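Local coordinates for luciferase-like monooxygenase (Streptomyces bottropensis, PDB 4US5), which probably acts as a flavin-dependent monooxygenase of the bacterial luciferase family, incorporating oxygen from O2 into an organic substrate, at residues Ser24-Asp36 / Val56-Thr70. Numbering follows the deposited sequence.
With NA (sodium ion), chain L; NA (sodium ion), chain O.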
loop_
_atom_site.group_PDB
_atom_site.type_symbol
_atom_site.label_atom_id
_atom_site.label_comp_id
_atom_site.label_asym_id
_atom_site.label_seq_id
_atom_site.Cartn_x
_atom_site.Cartn_y
_atom_site.Cartn_z
ATOM N N SER B 24 -11.441 10.048 -9.232
ATOM C CA SER B 24 -11.063 10.651 -7.969
ATOM C C SER B 24 -9.610 10.406 -7.689
ATOM O O SER B 24 -8.859 11.330 -7.289
ATOM C CB SER B 24 -11.898 10.086 -6.809
ATOM O OG SER B 24 -13.283 10.327 -7.010
ATOM N N LEU B 25 -9.164 9.157 -7.881
ATOM C CA LEU B 25 -7.757 8.838 -7.652
ATOM C C LEU B 25 -6.816 9.600 -8.581
ATOM O O LEU B 25 -5.768 10.098 -8.160
ATOM C CB LEU B 25 -7.507 7.309 -7.737
ATOM C CG LEU B 25 -8.384 6.456 -6.832
ATOM C CD1 LEU B 25 -7.999 4.996 -6.930
ATOM C CD2 LEU B 25 -8.348 6.909 -5.384
ATOM N N GLN B 26 -7.159 9.654 -9.865
ATOM C CA GLN B 26 -6.362 10.390 -10.830
ATOM C C GLN B 26 -6.321 11.873 -10.452
ATOM O O GLN B 26 -5.278 12.528 -10.521
ATOM C CB GLN B 26 -6.913 10.192 -12.287
ATOM C CG GLN B 26 -6.677 8.764 -12.855
ATOM C CD GLN B 26 -5.220 8.330 -12.761
ATOM O OE1 GLN B 26 -4.326 9.070 -13.171
ATOM N NE2 GLN B 26 -4.972 7.161 -12.133
ATOM N N HIS B 27 -7.455 12.391 -10.033
ATOM C CA HIS B 27 -7.497 13.793 -9.590
ATOM C C HIS B 27 -6.663 14.058 -8.365
ATOM O O HIS B 27 -6.110 15.170 -8.214
ATOM C CB HIS B 27 -8.917 14.241 -9.390
ATOM C CG HIS B 27 -9.650 14.441 -10.661
ATOM N ND1 HIS B 27 -11.015 14.340 -10.748
ATOM C CD2 HIS B 27 -9.204 14.665 -11.925
ATOM C CE1 HIS B 27 -11.391 14.463 -12.008
ATOM N NE2 HIS B 27 -10.315 14.700 -12.742
ATOM N N SER B 28 -6.511 13.054 -7.501
ATOM C CA SER B 28 -5.650 13.181 -6.296
ATOM C C SER B 28 -4.246 13.341 -6.677
ATOM O O SER B 28 -3.512 14.193 -6.154
ATOM C CB SER B 28 -5.778 11.943 -5.387
ATOM O OG SER B 28 -7.071 11.860 -4.844
ATOM N N ILE B 29 -3.826 12.542 -7.641
ATOM C CA ILE B 29 -2.462 12.647 -8.149
ATOM C C ILE B 29 -2.166 14.006 -8.789
ATOM O O ILE B 29 -1.122 14.620 -8.519
ATOM C CB ILE B 29 -2.202 11.504 -9.168
ATOM C CG1 ILE B 29 -2.288 10.165 -8.451
ATOM C CG2 ILE B 29 -0.853 11.663 -9.842
ATOM C CD1 ILE B 29 -2.390 8.955 -9.378
ATOM N N GLU B 30 -3.105 14.488 -9.600
ATOM C CA GLU B 30 -2.992 15.785 -10.219
ATOM C C GLU B 30 -2.893 16.915 -9.180
ATOM O O GLU B 30 -2.028 17.821 -9.275
ATOM C CB GLU B 30 -4.201 16.069 -11.103
ATOM C CG GLU B 30 -3.965 17.286 -11.985
ATOM C CD GLU B 30 -5.077 17.567 -12.987
ATOM O OE1 GLU B 30 -6.188 16.965 -12.875
ATOM O OE2 GLU B 30 -4.825 18.439 -13.881
ATOM N N LEU B 31 -3.705 16.824 -8.156
ATOM C CA LEU B 31 -3.666 17.823 -7.080
ATOM C C LEU B 31 -2.359 17.762 -6.327
ATOM O O LEU B 31 -1.773 18.800 -5.992
ATOM C CB LEU B 31 -4.853 17.673 -6.150
ATOM C CG LEU B 31 -4.895 18.620 -4.966
ATOM C CD1 LEU B 31 -4.936 20.072 -5.411
ATOM C CD2 LEU B 31 -6.094 18.287 -4.078
ATOM N N ALA B 32 -1.857 16.560 -6.062
ATOM C CA ALA B 32 -0.588 16.415 -5.375
ATOM C C ALA B 32 0.598 16.997 -6.178
ATOM O O ALA B 32 1.454 17.627 -5.617
ATOM C CB ALA B 32 -0.319 14.962 -5.060
ATOM N N ARG B 33 0.617 16.757 -7.483
ATOM C CA ARG B 33 1.651 17.341 -8.347
ATOM C C ARG B 33 1.584 18.880 -8.306
ATOM O O ARG B 33 2.607 19.558 -8.152
ATOM C CB ARG B 33 1.485 16.858 -9.776
ATOM C CG ARG B 33 1.851 15.402 -10.022
ATOM C CD ARG B 33 1.682 15.197 -11.535
ATOM N NE ARG B 33 1.807 13.834 -12.002
ATOM C CZ ARG B 33 0.829 13.154 -12.582
ATOM N NH1 ARG B 33 -0.378 13.695 -12.727
ATOM N NH2 ARG B 33 1.059 11.918 -12.994
ATOM N N LEU B 34 0.373 19.417 -8.352
ATOM C CA LEU B 34 0.190 20.882 -8.236
ATOM C C LEU B 34 0.681 21.394 -6.902
ATOM O O LEU B 34 1.457 22.365 -6.834
ATOM C CB LEU B 34 -1.248 21.264 -8.480
ATOM C CG LEU B 34 -1.556 22.768 -8.376
ATOM C CD1 LEU B 34 -0.776 23.552 -9.460
ATOM C CD2 LEU B 34 -3.015 23.016 -8.529
ATOM N N ALA B 35 0.256 20.724 -5.833
ATOM C CA ALA B 35 0.646 21.112 -4.498
ATOM C C ALA B 35 2.146 21.038 -4.303
ATOM O O ALA B 35 2.757 21.901 -3.640
ATOM C CB ALA B 35 -0.093 20.257 -3.479
ATOM N N ASP B 36 2.778 20.028 -4.901
ATOM C CA ASP B 36 4.219 19.918 -4.857
ATOM C C ASP B 36 4.855 21.157 -5.522
ATOM O O ASP B 36 5.715 21.828 -4.907
ATOM C CB ASP B 36 4.644 18.620 -5.582
ATOM C CG ASP B 36 6.122 18.289 -5.452
ATOM O OD1 ASP B 36 6.727 18.501 -4.408
ATOM O OD2 ASP B 36 6.652 17.697 -6.424
ATOM N N VAL B 56 -10.980 6.279 -1.254
ATOM C CA VAL B 56 -9.762 5.689 -0.725
ATOM C C VAL B 56 -9.948 5.074 0.657
ATOM O O VAL B 56 -9.899 5.776 1.683
ATOM C CB VAL B 56 -8.605 6.707 -0.615
ATOM C CG1 VAL B 56 -7.343 6.015 -0.098
ATOM C CG2 VAL B 56 -8.320 7.314 -1.955
ATOM N N PRO B 57 -10.110 3.752 0.693
ATOM C CA PRO B 57 -10.107 3.028 1.952
ATOM C C PRO B 57 -8.697 2.651 2.404
ATOM O O PRO B 57 -8.528 2.204 3.570
ATOM C CB PRO B 57 -10.918 1.767 1.623
ATOM C CG PRO B 57 -10.635 1.502 0.191
ATOM C CD PRO B 57 -10.411 2.881 -0.441
ATOM N N ALA B 58 -7.716 2.736 1.490
ATOM C CA ALA B 58 -6.340 2.272 1.722
ATOM C C ALA B 58 -5.345 3.378 1.343
ATOM O O ALA B 58 -4.766 3.370 0.260
ATOM C CB ALA B 58 -6.046 1.013 0.947
ATOM N N PRO B 59 -5.206 4.382 2.218
ATOM C CA PRO B 59 -4.360 5.524 1.907
ATOM C C PRO B 59 -2.963 5.134 1.551
ATOM O O PRO B 59 -2.332 5.793 0.710
ATOM C CB PRO B 59 -4.417 6.387 3.192
ATOM C CG PRO B 59 -4.921 5.472 4.266
ATOM C CD PRO B 59 -5.830 4.499 3.548
ATOM N N GLU B 60 -2.450 4.076 2.154
ATOM C CA GLU B 60 -1.072 3.632 1.917
ATOM C C GLU B 60 -0.788 3.344 0.446
ATOM O O GLU B 60 0.337 3.549 -0.050
ATOM C CB GLU B 60 -0.740 2.428 2.797
ATOM C CG GLU B 60 -1.523 1.145 2.503
ATOM C CD GLU B 60 -2.867 1.027 3.213
ATOM O OE1 GLU B 60 -3.451 2.047 3.656
ATOM O OE2 GLU B 60 -3.354 -0.128 3.332
ATOM N N ILE B 61 -1.812 2.909 -0.280
ATOM C CA ILE B 61 -1.653 2.620 -1.726
ATOM C C ILE B 61 -1.528 3.914 -2.522
ATOM O O ILE B 61 -0.616 4.053 -3.375
ATOM C CB ILE B 61 -2.855 1.801 -2.272
ATOM C CG1 ILE B 61 -2.933 0.435 -1.551
ATOM C CG2 ILE B 61 -2.735 1.653 -3.786
ATOM C CD1 ILE B 61 -1.689 -0.422 -1.697
ATOM N N LEU B 62 -2.368 4.896 -2.220
ATOM C CA LEU B 62 -2.256 6.181 -2.885
ATOM C C LEU B 62 -0.973 6.954 -2.479
ATOM O O LEU B 62 -0.376 7.617 -3.295
ATOM C CB LEU B 62 -3.522 7.024 -2.627
ATOM C CG LEU B 62 -3.783 8.180 -3.582
ATOM C CD1 LEU B 62 -3.865 7.752 -5.023
ATOM C CD2 LEU B 62 -5.026 8.981 -3.215
ATOM N N ILE B 63 -0.549 6.820 -1.217
ATOM C CA ILE B 63 0.708 7.378 -0.766
ATOM C C ILE B 63 1.876 6.820 -1.571
ATOM O O ILE B 63 2.753 7.570 -2.049
ATOM C CB ILE B 63 0.916 7.159 0.745
ATOM C CG1 ILE B 63 -0.157 7.929 1.524
ATOM C CG2 ILE B 63 2.309 7.582 1.160
ATOM C CD1 ILE B 63 -0.368 7.383 2.890
ATOM N N ALA B 64 1.898 5.525 -1.755
ATOM C CA ALA B 64 2.979 4.883 -2.502
ATOM C C ALA B 64 3.082 5.451 -3.922
ATOM O O ALA B 64 4.183 5.631 -4.462
ATOM C CB ALA B 64 2.723 3.386 -2.540
ATOM N N ARG B 65 1.942 5.730 -4.529
ATOM C CA ARG B 65 1.924 6.301 -5.868
ATOM C C ARG B 65 2.298 7.775 -5.871
ATOM O O ARG B 65 3.123 8.216 -6.661
ATOM C CB ARG B 65 0.564 6.104 -6.500
ATOM C CG ARG B 65 0.375 6.807 -7.854
ATOM C CD ARG B 65 1.410 6.359 -8.881
ATOM N NE ARG B 65 1.128 6.983 -10.161
ATOM C CZ ARG B 65 0.108 6.688 -10.958
ATOM N NH1 ARG B 65 -0.680 5.665 -10.708
ATOM N NH2 ARG B 65 -0.114 7.429 -12.053
ATOM N N ILE B 66 1.650 8.545 -5.008
ATOM C CA ILE B 66 1.839 9.996 -5.020
ATOM C C ILE B 66 3.256 10.409 -4.656
ATOM O O ILE B 66 3.769 11.368 -5.226
ATOM C CB ILE B 66 0.798 10.717 -4.113
ATOM C CG1 ILE B 66 -0.580 10.640 -4.807
ATOM C CG2 ILE B 66 1.247 12.138 -3.787
ATOM C CD1 ILE B 66 -1.726 11.169 -3.999
ATOM N N ALA B 67 3.907 9.670 -3.759
ATOM C CA ALA B 67 5.316 9.955 -3.437
ATOM C C ALA B 67 6.229 9.753 -4.636
ATOM O O ALA B 67 7.254 10.445 -4.771
ATOM C CB ALA B 67 5.775 9.145 -2.276
ATOM N N ALA B 68 5.874 8.838 -5.522
ATOM C CA ALA B 68 6.639 8.648 -6.786
ATOM C C ALA B 68 6.408 9.747 -7.816
ATOM O O ALA B 68 7.194 9.904 -8.746
ATOM C CB ALA B 68 6.271 7.299 -7.426
ATOM N N GLU B 69 5.297 10.475 -7.675
ATOM C CA GLU B 69 4.884 11.519 -8.630
ATOM C C GLU B 69 5.310 12.928 -8.191
ATOM O O GLU B 69 5.037 13.885 -8.902
ATOM C CB GLU B 69 3.367 11.504 -8.765
ATOM C CG GLU B 69 2.789 10.221 -9.293
ATOM C CD GLU B 69 2.890 10.114 -10.801
ATOM O OE1 GLU B 69 3.223 11.134 -11.447
ATOM O OE2 GLU B 69 2.656 9.005 -11.327
ATOM N N THR B 70 5.952 13.035 -7.029
ATOM C CA THR B 70 6.287 14.306 -6.415
ATOM C C THR B 70 7.690 14.239 -5.860
ATOM O O THR B 70 8.243 13.166 -5.666
ATOM C CB THR B 70 5.320 14.636 -5.264
ATOM O OG1 THR B 70 5.324 13.565 -4.327
ATOM C CG2 THR B 70 3.933 14.857 -5.761
HETATM NA NA NA L . -9.715 13.325 -5.691
HETATM NA NA NA O . -5.011 1.732 6.039
HETATM O O HOH W 1 -2.832 5.191 -12.389
HETATM O O HOH W 2 -1.993 7.735 -14.107
HETATM O O HOH W 3 5.223 16.896 -8.739
HETATM O O HOH W 4 -12.409 14.231 -6.331
HETATM O O HOH W 5 -3.284 0.055 7.463
#
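Glu69 OE1 takes two N-H groups of Arg33 in one of that residue's two modelled conformers: NH2 at 2.8 Å and, more weakly, NE. Arg33 comes in from above the carboxylate, the guanidinium and carboxylate planes standing 84° apart, though this grip may not be permanent. The other oxygen, OE2, receives a nearly straight bond from Arg65 NE at 2.8 Å, in the guanidinium plane, so the salt-bridge network spans both helices. Were Glu69 an alanine, Arg33 and Arg65 would probably lose the carboxylate that offsets their like charges. In the same Arg33 conformer, Ile29 lies against both guanidinium groups, CG2 over a face of Arg33 and CD1 3.7 Å above the Arg65 plane. Two waters link NH1 and NH2 of Arg65 to the amide of Gln26, and NH1 also bonds Tyr101 OH of the second subunit. Deeper in, Ala32 CB presses on Ile66 CG2 at 3.5 Å; with CG2 anti to the backbone N, CG1 (chi1 -72°) meets Ile29. Leu62 CD2 rests on Ser28 CB; the Ser28 hydroxyl bonds Glu11. These neighbouring outer helices of the TIM barrel cross at -43°; Ala32 and Ile66 both rest on Phe43 of strand 42-45, and Ile66 also reaches Val75 of strand 74-81.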